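PDB 3EUA: fructosamine deglycase FrlB from Bacillus subtilis, which catalyses the conversion of a range of fructosamine 6-phosphates to glucose 6-phosphate and a free amino acid. Local coordinates for residues A[39-44]-A[207-212]; A[43-48]-A[201-206]; A[214-217]-A[223-226]; A[274-279]-A[297-302]. One frame throughout, in Å; residues are numbered along the deposited sequence.

Interaction 1 of 4, residues A[39-44]-A[207-212]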
loop_
_atom_site.group_PDB
_atom_site.type_symbol
_atom_site.label_atom_id
_atom_site.label_comp_id
_atom_site.label_asym_id
_atom_site.label_seq_id
_atom_site.Cartn_x
_atom_site.Cartn_y
_atom_site.Cartn_z
ATOM N N ILE A 39 -12.165 1.485 -0.046
ATOM C CA ILE A 39 -13.230 0.487 -0.214
ATOM C C ILE A 39 -12.903 -0.551 -1.281
ATOM O O ILE A 39 -13.579 -1.558 -1.381
ATOM C CB ILE A 39 -14.630 1.087 -0.536
ATOM C CG1 ILE A 39 -14.752 1.558 -2.002
ATOM C CG2 ILE A 39 -15.020 2.172 0.499
ATOM C CD1 ILE A 39 -16.234 1.771 -2.405
HETATM N N MSE A 40 -11.883 -0.299 -2.092
HETATM C CA MSE A 40 -11.501 -1.241 -3.149
HETATM C C MSE A 40 -10.478 -2.304 -2.769
HETATM O O MSE A 40 -10.215 -3.227 -3.560
HETATM C CB MSE A 40 -10.988 -0.481 -4.358
HETATM C CG MSE A 40 -12.111 0.224 -5.131
HETATM SE SE MSE A 40 -11.462 1.455 -6.440
HETATM C CE MSE A 40 -13.160 2.269 -6.759
ATOM N N TYR A 41 -9.897 -2.189 -1.574
ATOM C CA TYR A 41 -8.880 -3.122 -1.154
ATOM C C TYR A 41 -9.416 -4.554 -1.103
ATOM O O TYR A 41 -8.731 -5.485 -1.543
ATOM C CB TYR A 41 -8.234 -2.712 0.176
ATOM C CG TYR A 41 -7.248 -1.566 0.054
ATOM C CD1 TYR A 41 -7.603 -0.352 -0.517
ATOM C CD2 TYR A 41 -5.997 -1.656 0.600
ATOM C CE1 TYR A 41 -6.699 0.705 -0.588
ATOM C CE2 TYR A 41 -5.095 -0.596 0.546
ATOM C CZ TYR A 41 -5.451 0.571 -0.047
ATOM O OH TYR A 41 -4.563 1.628 -0.119
ATOM N N PRO A 42 -10.621 -4.763 -0.557
ATOM C CA PRO A 42 -11.199 -6.113 -0.544
ATOM C C PRO A 42 -11.386 -6.681 -1.964
ATOM O O PRO A 42 -11.188 -7.854 -2.202
ATOM C CB PRO A 42 -12.555 -5.896 0.103
ATOM C CG PRO A 42 -12.433 -4.658 0.830
ATOM C CD PRO A 42 -11.474 -3.804 0.149
ATOM N N SER A 43 -11.763 -5.822 -2.912
ATOM C CA SER A 43 -11.930 -6.274 -4.305
ATOM C C SER A 43 -10.608 -6.718 -4.923
ATOM O O SER A 43 -10.604 -7.595 -5.800
ATOM C CB SER A 43 -12.592 -5.190 -5.131
ATOM O OG SER A 43 -13.955 -5.051 -4.720
ATOM N N LYS A 44 -9.497 -6.058 -4.546
ATOM C CA LYS A 44 -8.162 -6.470 -5.012
ATOM C C LYS A 44 -7.869 -7.847 -4.413
ATOM O O LYS A 44 -7.389 -8.763 -5.120
ATOM C CB LYS A 44 -7.106 -5.387 -4.690
ATOM C CG LYS A 44 -5.626 -5.740 -4.881
ATOM C CD LYS A 44 -5.259 -6.346 -6.205
ATOM C CE LYS A 44 -3.750 -6.658 -6.283
ATOM N NZ LYS A 44 -3.380 -7.513 -7.451
ATOM N N VAL A 207 -10.008 -1.310 5.416
ATOM C CA VAL A 207 -10.897 -0.858 6.505
ATOM C C VAL A 207 -10.087 -0.106 7.561
ATOM O O VAL A 207 -10.512 0.961 8.033
ATOM C CB VAL A 207 -11.706 -2.054 7.141
ATOM C CG1 VAL A 207 -12.560 -1.617 8.303
ATOM C CG2 VAL A 207 -12.543 -2.696 6.077
ATOM N N ALA A 208 -8.924 -0.668 7.921
ATOM C CA ALA A 208 -7.997 -0.053 8.846
ATOM C C ALA A 208 -7.466 1.248 8.238
ATOM O O ALA A 208 -7.427 2.314 8.891
ATOM C CB ALA A 208 -6.829 -0.989 9.108
ATOM N N TYR A 209 -7.037 1.177 6.993
ATOM C CA TYR A 209 -6.494 2.366 6.312
ATOM C C TYR A 209 -7.511 3.501 6.315
ATOM O O TYR A 209 -7.190 4.658 6.672
ATOM C CB TYR A 209 -6.032 1.986 4.900
ATOM C CG TYR A 209 -5.560 3.152 4.039
ATOM C CD1 TYR A 209 -4.339 3.809 4.307
ATOM C CD2 TYR A 209 -6.275 3.557 2.945
ATOM C CE1 TYR A 209 -3.903 4.849 3.511
ATOM C CE2 TYR A 209 -5.845 4.624 2.144
ATOM C CZ TYR A 209 -4.655 5.249 2.423
ATOM O OH TYR A 209 -4.237 6.328 1.634
ATOM N N SER A 210 -8.748 3.194 5.923
ATOM C CA SER A 210 -9.800 4.215 5.888
ATOM C C SER A 210 -10.035 4.770 7.279
ATOM O O SER A 210 -10.190 5.969 7.484
ATOM C CB SER A 210 -11.100 3.600 5.360
ATOM O OG SER A 210 -12.008 4.644 5.073
ATOM N N TYR A 211 -10.070 3.907 8.278
ATOM C CA TYR A 211 -10.323 4.431 9.638
ATOM C C TYR A 211 -9.229 5.385 10.019
ATOM O O TYR A 211 -9.483 6.415 10.658
ATOM C CB TYR A 211 -10.403 3.340 10.681
ATOM C CG TYR A 211 -11.252 3.720 11.868
ATOM C CD1 TYR A 211 -12.616 3.706 11.768
ATOM C CD2 TYR A 211 -10.698 4.056 13.070
ATOM C CE1 TYR A 211 -13.424 4.059 12.823
ATOM C CE2 TYR A 211 -11.507 4.389 14.165
ATOM C CZ TYR A 211 -12.871 4.373 14.019
ATOM O OH TYR A 211 -13.695 4.712 15.053
ATOM N N SER A 212 -7.995 5.047 9.661
ATOM C CA SER A 212 -6.854 5.907 9.984
ATOM C C SER A 212 -6.871 7.244 9.259
ATOM O O SER A 212 -6.821 8.317 9.896
ATOM C CB SER A 212 -5.508 5.213 9.678
ATOM O OG SER A 212 -5.243 4.147 10.600
#
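Y41 and Y209 are the two residues that touch between segments 39-44 and 207-212, and they do so by their phenol groups alone. The hydroxyl end of Y41 reaches over one face of the Y209 ring: OH of Y41 stands 4.0 Å from CE2 of Y209, displaced from the middle of that ring toward its rim. The two rings are inclined by 27°, yet they have slid so far past one another that their centroids lie 5.8 Å apart and hardly any ring surface overlaps. The near-parallel rings thus do not stack, and the apolar part of the contact is limited to CZ of Y41 beside CD2 of Y209, at 4.3 Å.

The two side chains leave their helices by different first torsions. In Y41 the ring carbon CG is anti to the carbonyl carbon (chi1 -76°), whereas in Y209 CG is anti to the backbone N (chi1 175°), and the two phenols meet between the helices. The Y209 hydroxyl is engaged away from this pair, in a hydrogen bond to E231 of the second subunit, which probably helps to hold the ring whose face the Y41 hydroxyl meets.

The contact bridges the two SIS halves of the chain, near its centre, where helix 41-50 of the first meets helix 205-220 of the second. Behind Y41, M40 and S43 rest on strand 27-32 and helix 137-153; on the other flank V207 packs against helix 288-313 and strand 246-250.

Interaction 2 of 4, residues A[43-48]-A[201-206]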
loop_
_atom_site.group_PDB
_atom_site.type_symbol
_atom_site.label_atom_id
_atom_site.label_comp_id
_atom_site.label_asym_id
_atom_site.label_seq_id
_atom_site.Cartn_x
_atom_site.Cartn_y
_atom_site.Cartn_z
ATOM N N SER A 43 -11.763 -5.822 -2.912
ATOM C CA SER A 43 -11.930 -6.274 -4.305
ATOM C C SER A 43 -10.608 -6.718 -4.923
ATOM O O SER A 43 -10.604 -7.595 -5.800
ATOM C CB SER A 43 -12.592 -5.190 -5.131
ATOM O OG SER A 43 -13.955 -5.051 -4.720
ATOM N N LYS A 44 -9.497 -6.058 -4.546
ATOM C CA LYS A 44 -8.162 -6.470 -5.012
ATOM C C LYS A 44 -7.869 -7.847 -4.413
ATOM O O LYS A 44 -7.389 -8.763 -5.120
ATOM C CB LYS A 44 -7.106 -5.387 -4.690
ATOM C CG LYS A 44 -5.626 -5.740 -4.881
ATOM C CD LYS A 44 -5.259 -6.346 -6.205
ATOM C CE LYS A 44 -3.750 -6.658 -6.283
ATOM N NZ LYS A 44 -3.380 -7.513 -7.451
ATOM N N TYR A 45 -8.203 -8.048 -3.147
ATOM C CA TYR A 45 -8.010 -9.340 -2.513
ATOM C C TYR A 45 -8.829 -10.423 -3.230
ATOM O O TYR A 45 -8.306 -11.490 -3.513
ATOM C CB TYR A 45 -8.391 -9.276 -1.053
ATOM C CG TYR A 45 -8.053 -10.495 -0.293
ATOM C CD1 TYR A 45 -6.814 -10.619 0.338
ATOM C CD2 TYR A 45 -8.966 -11.517 -0.154
ATOM C CE1 TYR A 45 -6.503 -11.759 1.079
ATOM C CE2 TYR A 45 -8.680 -12.623 0.569
ATOM C CZ TYR A 45 -7.441 -12.752 1.182
ATOM O OH TYR A 45 -7.161 -13.902 1.905
ATOM N N VAL A 46 -10.105 -10.119 -3.550
ATOM C CA VAL A 46 -10.968 -11.038 -4.291
ATOM C C VAL A 46 -10.322 -11.415 -5.616
ATOM O O VAL A 46 -10.176 -12.594 -5.937
ATOM C CB VAL A 46 -12.406 -10.448 -4.514
ATOM C CG1 VAL A 46 -13.238 -11.304 -5.470
ATOM C CG2 VAL A 46 -13.150 -10.312 -3.175
ATOM N N PHE A 47 -9.921 -10.428 -6.398
ATOM C CA PHE A 47 -9.247 -10.721 -7.660
ATOM C C PHE A 47 -8.009 -11.579 -7.478
ATOM O O PHE A 47 -7.779 -12.497 -8.268
ATOM C CB PHE A 47 -8.880 -9.443 -8.443
ATOM C CG PHE A 47 -9.851 -9.114 -9.503
ATOM C CD1 PHE A 47 -11.037 -8.475 -9.214
ATOM C CD2 PHE A 47 -9.603 -9.506 -10.819
ATOM C CE1 PHE A 47 -11.960 -8.202 -10.220
ATOM C CE2 PHE A 47 -10.519 -9.225 -11.812
ATOM C CZ PHE A 47 -11.704 -8.587 -11.505
ATOM N N ASP A 48 -7.207 -11.296 -6.458
ATOM C CA ASP A 48 -5.996 -12.107 -6.214
ATOM C C ASP A 48 -6.301 -13.565 -5.920
ATOM O O ASP A 48 -5.574 -14.440 -6.355
ATOM C CB ASP A 48 -5.114 -11.511 -5.095
ATOM C CG ASP A 48 -4.365 -10.264 -5.535
ATOM O OD1 ASP A 48 -4.281 -9.978 -6.761
ATOM O OD2 ASP A 48 -3.836 -9.564 -4.653
ATOM N N SER A 201 -4.920 -7.130 8.101
ATOM C CA SER A 201 -4.254 -7.727 6.938
ATOM C C SER A 201 -5.273 -8.192 5.903
ATOM O O SER A 201 -6.484 -8.003 6.058
ATOM C CB SER A 201 -3.361 -8.907 7.362
ATOM O OG SER A 201 -4.133 -9.965 7.899
ATOM N N GLY A 202 -4.777 -8.705 4.791
ATOM C CA GLY A 202 -5.654 -9.234 3.750
ATOM C C GLY A 202 -6.745 -8.302 3.278
ATOM O O GLY A 202 -6.499 -7.136 3.025
ATOM N N ALA A 203 -7.971 -8.810 3.212
ATOM C CA ALA A 203 -9.130 -8.069 2.737
ATOM C C ALA A 203 -9.617 -7.003 3.701
ATOM O O ALA A 203 -10.475 -6.218 3.333
ATOM C CB ALA A 203 -10.258 -9.025 2.416
ATOM N N ASN A 204 -9.076 -6.990 4.929
ATOM C CA ASN A 204 -9.475 -6.041 5.965
ATOM C C ASN A 204 -8.563 -4.819 6.048
ATOM O O ASN A 204 -8.875 -3.860 6.774
ATOM C CB ASN A 204 -9.421 -6.773 7.331
ATOM C CG ASN A 204 -10.003 -8.164 7.254
ATOM O OD1 ASN A 204 -9.288 -9.166 7.361
ATOM N ND2 ASN A 204 -11.272 -8.237 6.945
ATOM N N TYR A 205 -7.423 -4.837 5.342
ATOM C CA TYR A 205 -6.449 -3.752 5.448
ATOM C C TYR A 205 -7.023 -2.409 5.035
ATOM O O TYR A 205 -6.773 -1.419 5.708
ATOM C CB TYR A 205 -5.130 -4.058 4.704
ATOM C CG TYR A 205 -4.150 -2.888 4.871
ATOM C CD1 TYR A 205 -3.498 -2.689 6.080
ATOM C CD2 TYR A 205 -3.956 -1.948 3.864
ATOM C CE1 TYR A 205 -2.660 -1.633 6.282
ATOM C CE2 TYR A 205 -3.081 -0.865 4.056
ATOM C CZ TYR A 205 -2.452 -0.717 5.273
ATOM O OH TYR A 205 -1.622 0.350 5.497
ATOM N N GLY A 206 -7.827 -2.347 3.979
ATOM C CA GLY A 206 -8.423 -1.058 3.553
ATOM C C GLY A 206 -9.364 -0.459 4.598
ATOM O O GLY A 206 -9.458 0.765 4.690
#
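Y45 lays one face of its ring on the turn formed by G202 and A203, and the contact between segments 43-48 and 201-206 is carried by van der Waals and CH-pi packing. The methyl group of A203 sits over that face, with CB 4.1 Å from the centroid of the Y45 ring and 27° off its normal, a CH-pi contact; the same CB is 3.8 Å from CG of Y45, and as close to CD2. Closer to the rim, the backbone N of A203 comes within 3.6 Å of CD1 of Y45, while G202 approaches the same side of the ring obliquely. With CG anti to the backbone N (chi1 -172°), the ring leans across to the turn. G202 has positive phi, and a side chain there would also crowd CE1 of Y45.

No hydrogen bond crosses between the segments; the polar atoms at the contact have partners outside them. The hydroxyl of Y45 is hydrogen-bonded to E254, and the N of A203 to D253. Replacing Y45 by an alanine is likely to strip the A203 methyl of its aromatic cover and leave E254 without its hydroxyl partner. Within helix 41-50, K44 NZ forms a salt bridge to D48 OD1, at 2.7 Å, on the oxygen's syn lone pair. Both ends of this bridge also reach the second subunit: K44 pairs with its D57, and D48 with its R67.

The buried contact joins the two SIS halves, setting helix 41-50 against the turn that leads from strand 197-200 into helix 205-220, with Y293 of helix 288-313 also packed against Y45.

Interaction 3 of 4, residues A[214-217]-A[223-226]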
loop_
_atom_site.group_PDB
_atom_site.type_symbol
_atom_site.label_atom_id
_atom_site.label_comp_id
_atom_site.label_asym_id
_atom_site.label_seq_id
_atom_site.Cartn_x
_atom_site.Cartn_y
_atom_site.Cartn_z
ATOM N N CYS A 214 -9.303 8.655 7.145
ATOM C CA CYS A 214 -10.608 9.310 7.088
ATOM C C CYS A 214 -11.220 9.590 8.456
ATOM O O CYS A 214 -11.396 10.724 8.821
ATOM C CB CYS A 214 -11.559 8.477 6.252
ATOM S SG CYS A 214 -10.977 8.334 4.542
ATOM N N ILE A 215 -11.501 8.575 9.246
ATOM C CA ILE A 215 -12.140 8.850 10.511
ATOM C C ILE A 215 -11.218 9.588 11.473
ATOM O O ILE A 215 -11.557 10.688 11.968
ATOM C CB ILE A 215 -12.669 7.570 11.203
ATOM C CG1 ILE A 215 -13.748 6.875 10.349
ATOM C CG2 ILE A 215 -13.159 7.925 12.615
ATOM C CD1 ILE A 215 -15.095 7.620 10.224
ATOM N N LEU A 216 -10.030 9.042 11.683
ATOM C CA LEU A 216 -9.138 9.630 12.667
ATOM C C LEU A 216 -8.467 10.930 12.249
ATOM O O LEU A 216 -8.673 11.944 12.889
ATOM C CB LEU A 216 -8.129 8.567 13.152
ATOM C CG LEU A 216 -8.818 7.381 13.887
ATOM C CD1 LEU A 216 -7.811 6.294 14.213
ATOM C CD2 LEU A 216 -9.570 7.803 15.174
HETATM N N MSE A 217 -7.688 10.894 11.180
HETATM C CA MSE A 217 -6.969 12.061 10.694
HETATM C C MSE A 217 -7.922 13.132 10.160
HETATM O O MSE A 217 -8.054 14.210 10.751
HETATM C CB MSE A 217 -5.930 11.645 9.631
HETATM C CG MSE A 217 -4.844 10.708 10.172
HETATM SE SE MSE A 217 -3.549 10.144 8.876
HETATM C CE MSE A 217 -2.527 11.919 8.755
ATOM N N HIS A 223 -3.918 11.652 15.212
ATOM C CA HIS A 223 -2.857 11.014 14.436
ATOM C C HIS A 223 -3.144 9.535 14.308
ATOM O O HIS A 223 -3.604 8.905 15.269
ATOM C CB HIS A 223 -1.504 11.205 15.106
ATOM C CG HIS A 223 -1.113 12.639 15.274
ATOM N ND1 HIS A 223 -0.815 13.459 14.207
ATOM C CD2 HIS A 223 -0.922 13.385 16.389
ATOM C CE1 HIS A 223 -0.510 14.663 14.652
ATOM N NE2 HIS A 223 -0.546 14.640 15.976
ATOM N N SER A 224 -2.865 8.947 13.146
ATOM C CA SER A 224 -3.042 7.494 13.010
ATOM C C SER A 224 -2.068 6.951 11.951
ATOM O O SER A 224 -1.248 7.691 11.375
ATOM C CB SER A 224 -4.504 7.122 12.719
ATOM O OG SER A 224 -4.776 5.731 12.919
ATOM N N HIS A 225 -2.144 5.647 11.757
ATOM C CA HIS A 225 -1.301 4.889 10.819
ATOM C C HIS A 225 -1.911 3.534 10.812
ATOM O O HIS A 225 -2.138 2.980 11.883
ATOM C CB HIS A 225 0.098 4.719 11.400
ATOM C CG HIS A 225 1.093 4.076 10.482
ATOM N ND1 HIS A 225 2.444 4.065 10.773
ATOM C CD2 HIS A 225 0.972 3.534 9.243
ATOM C CE1 HIS A 225 3.095 3.462 9.785
ATOM N NE2 HIS A 225 2.225 3.131 8.844
ATOM N N ALA A 226 -2.183 2.981 9.644
ATOM C CA ALA A 226 -2.734 1.638 9.541
ATOM C C ALA A 226 -1.572 0.694 9.286
ATOM O O ALA A 226 -1.036 0.648 8.205
ATOM C CB ALA A 226 -3.769 1.506 8.422
#
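L216 and M217 close on S224 from the helix side, each by a different part of its side chain. The methyl CD1 of L216 lies 3.3 Å from OG of S224, and both this methyl and CB of L216 also rest against CB of the serine. M217, a selenomethionine, runs past the backbone instead: its CG is 4.0 Å from N of S224. Its selenium lies near the carbonyl of S224, though the two conformers modelled for this residue make that approach doubtful.

These residues belong to the second SIS half, where helix 205-220, with a wider pi-type turn at 214-217, is followed by a short connection into strand 226-228, outermost in this chain's second parallel sheet. S224 packs back on the helix from which the chain has just emerged.

The serine hydroxyl, anti to its own backbone N (chi1 -165°), is held by hydrogen bonds involving the carbonyl of I196 and the hydroxyl of S212. L216 is backed by L310 of helix 288-313 and by I196. Farther out lies the subunit boundary: H223 ND1 is hydrogen-bonded to Y197 OH of the second subunit, and H225 stacks on H225 of that subunit.

Interaction 4 of 4, residues A[274-279]-A[297-302]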
loop_
_atom_site.group_PDB
_atom_site.type_symbol
_atom_site.label_atom_id
_atom_site.label_comp_id
_atom_site.label_asym_id
_atom_site.label_seq_id
_atom_site.Cartn_x
_atom_site.Cartn_y
_atom_site.Cartn_z
ATOM N N THR A 274 -8.168 -2.031 21.249
ATOM C CA THR A 274 -9.587 -2.043 20.905
ATOM C C THR A 274 -9.646 -3.075 19.830
ATOM O O THR A 274 -9.200 -2.823 18.699
ATOM C CB THR A 274 -10.077 -0.680 20.412
ATOM O OG1 THR A 274 -9.999 0.260 21.495
ATOM C CG2 THR A 274 -11.496 -0.769 19.995
ATOM N N VAL A 275 -10.194 -4.239 20.157
ATOM C CA VAL A 275 -10.196 -5.362 19.236
ATOM C C VAL A 275 -11.569 -5.648 18.624
ATOM O O VAL A 275 -12.551 -5.793 19.338
ATOM C CB VAL A 275 -9.724 -6.668 19.960
ATOM C CG1 VAL A 275 -9.635 -7.835 18.998
ATOM C CG2 VAL A 275 -8.380 -6.437 20.681
ATOM N N LEU A 276 -11.631 -5.700 17.302
ATOM C CA LEU A 276 -12.885 -6.034 16.605
ATOM C C LEU A 276 -12.614 -7.319 15.886
ATOM O O LEU A 276 -11.800 -7.358 14.948
ATOM C CB LEU A 276 -13.305 -4.967 15.580
ATOM C CG LEU A 276 -13.920 -3.693 16.132
ATOM C CD1 LEU A 276 -12.858 -2.846 16.818
ATOM C CD2 LEU A 276 -14.579 -2.971 14.956
ATOM N N ASP A 277 -13.259 -8.387 16.339
ATOM C CA ASP A 277 -13.047 -9.707 15.748
ATOM C C ASP A 277 -14.320 -10.155 15.050
ATOM O O ASP A 277 -15.348 -10.387 15.702
ATOM C CB ASP A 277 -12.631 -10.715 16.840
ATOM C CG ASP A 277 -12.293 -12.123 16.290
ATOM O OD1 ASP A 277 -12.537 -12.440 15.100
ATOM O OD2 ASP A 277 -11.777 -12.942 17.082
ATOM N N ALA A 278 -14.245 -10.280 13.724
ATOM C CA ALA A 278 -15.368 -10.692 12.897
ATOM C C ALA A 278 -15.912 -12.077 13.285
ATOM O O ALA A 278 -17.068 -12.399 13.041
ATOM C CB ALA A 278 -14.957 -10.696 11.435
ATOM N N ALA A 279 -15.058 -12.900 13.863
ATOM C CA ALA A 279 -15.492 -14.221 14.310
ATOM C C ALA A 279 -16.538 -14.128 15.419
ATOM O O ALA A 279 -17.293 -15.090 15.621
ATOM C CB ALA A 279 -14.297 -15.048 14.725
ATOM N N LEU A 297 -16.704 -5.668 5.348
ATOM C CA LEU A 297 -17.881 -4.770 5.288
ATOM C C LEU A 297 -18.506 -4.638 6.659
ATOM O O LEU A 297 -18.869 -3.534 7.092
ATOM C CB LEU A 297 -18.929 -5.242 4.307
ATOM C CG LEU A 297 -18.613 -5.048 2.840
ATOM C CD1 LEU A 297 -17.231 -5.602 2.430
ATOM C CD2 LEU A 297 -19.705 -5.701 2.024
ATOM N N VAL A 298 -18.607 -5.740 7.362
ATOM C CA VAL A 298 -19.165 -5.724 8.715
ATOM C C VAL A 298 -18.255 -4.975 9.686
ATOM O O VAL A 298 -18.716 -4.188 10.489
ATOM C CB VAL A 298 -19.348 -7.148 9.251
ATOM C CG1 VAL A 298 -20.069 -7.066 10.583
ATOM C CG2 VAL A 298 -20.178 -7.986 8.261
ATOM N N LEU A 299 -16.950 -5.250 9.610
ATOM C CA LEU A 299 -15.963 -4.587 10.467
ATOM C C LEU A 299 -16.030 -3.071 10.230
ATOM O O LEU A 299 -16.053 -2.267 11.179
ATOM C CB LEU A 299 -14.558 -5.183 10.227
ATOM C CG LEU A 299 -14.251 -6.605 10.774
ATOM C CD1 LEU A 299 -12.996 -7.245 10.144
ATOM C CD2 LEU A 299 -14.126 -6.505 12.322
ATOM N N ASN A 300 -16.128 -2.691 8.969
ATOM C CA ASN A 300 -16.247 -1.298 8.616
ATOM C C ASN A 300 -17.494 -0.625 9.190
ATOM O O ASN A 300 -17.433 0.539 9.632
ATOM C CB ASN A 300 -16.290 -1.135 7.107
ATOM C CG ASN A 300 -16.274 0.294 6.702
ATOM O OD1 ASN A 300 -15.327 0.996 7.011
ATOM N ND2 ASN A 300 -17.300 0.739 5.955
ATOM N N ARG A 301 -18.623 -1.332 9.138
ATOM C CA ARG A 301 -19.881 -0.787 9.657
ATOM C C ARG A 301 -19.813 -0.600 11.166
ATOM O O ARG A 301 -20.255 0.399 11.705
ATOM C CB ARG A 301 -21.046 -1.702 9.307
ATOM C CG ARG A 301 -22.432 -1.212 9.796
ATOM C CD ARG A 301 -22.817 0.157 9.154
ATOM N NE ARG A 301 -23.969 0.794 9.786
ATOM C CZ ARG A 301 -23.910 1.609 10.838
ATOM N NH1 ARG A 301 -22.771 1.907 11.433
ATOM N NH2 ARG A 301 -25.018 2.139 11.310
ATOM N N VAL A 302 -19.252 -1.583 11.870
ATOM C CA VAL A 302 -19.116 -1.479 13.334
ATOM C C VAL A 302 -18.230 -0.297 13.710
ATOM O O VAL A 302 -18.560 0.482 14.617
ATOM C CB VAL A 302 -18.550 -2.765 13.916
ATOM C CG1 VAL A 302 -18.152 -2.581 15.378
ATOM C CG2 VAL A 302 -19.580 -3.911 13.728
#
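L276 and L299 form the dense centre of the contact between segments 274-279 and 297-302. The methyl CD2 of L299 is wedged against the strand, 3.6 Å from the carbonyl O of L276 and 3.7 Å from CB of L276. One helical turn along, CG1 of V302 meets CD2 of L276 at 3.6 Å, the two side chains running past one another from opposing sides. With CG anti to the carbonyl carbon (chi1 -76°), L276 sends CD2 toward V302.

Here strand 273-277, the outermost of this chain's second parallel sheet, is covered by helix 288-313, in the layered alpha/beta arrangement of the second SIS half. L303 and Y306 of the same helix extend the apolar cover over L276.

The contact thins out beyond the strand end. A278 touches L299 more lightly, its N 4.0 Å from CD2 of L299 and its CB 4.2 Å from CD1 of L299, and the exposed A279 does not meet the helix. D277, partly exposed, turns its CB away from the helix; its OD1 accepts from N of A279 in an Asx turn (2.8 Å), approached from above the carboxylate plane, and also pairs with R256.

How the interactions relate
Along the chain, interactions 1 and 2 both start from helix 41-50 in the first SIS half and reach into the second; interactions 3 and 4 follow and lie wholly within that second half. Helix 205-220 or the turn leading into it serves the first three, so one element faces the other half at its start and packs on its own following connection near its end. Centres of interactions 1 and 2 are about 8 Å apart, while those of interactions 3 and 4 are about 17 Å apart. V207 packs against segment 297-302, linking interaction 1 to interaction 4. Interactions 1 to 3 also border the second subunit, so the junction of the halves adjoins the subunit interface.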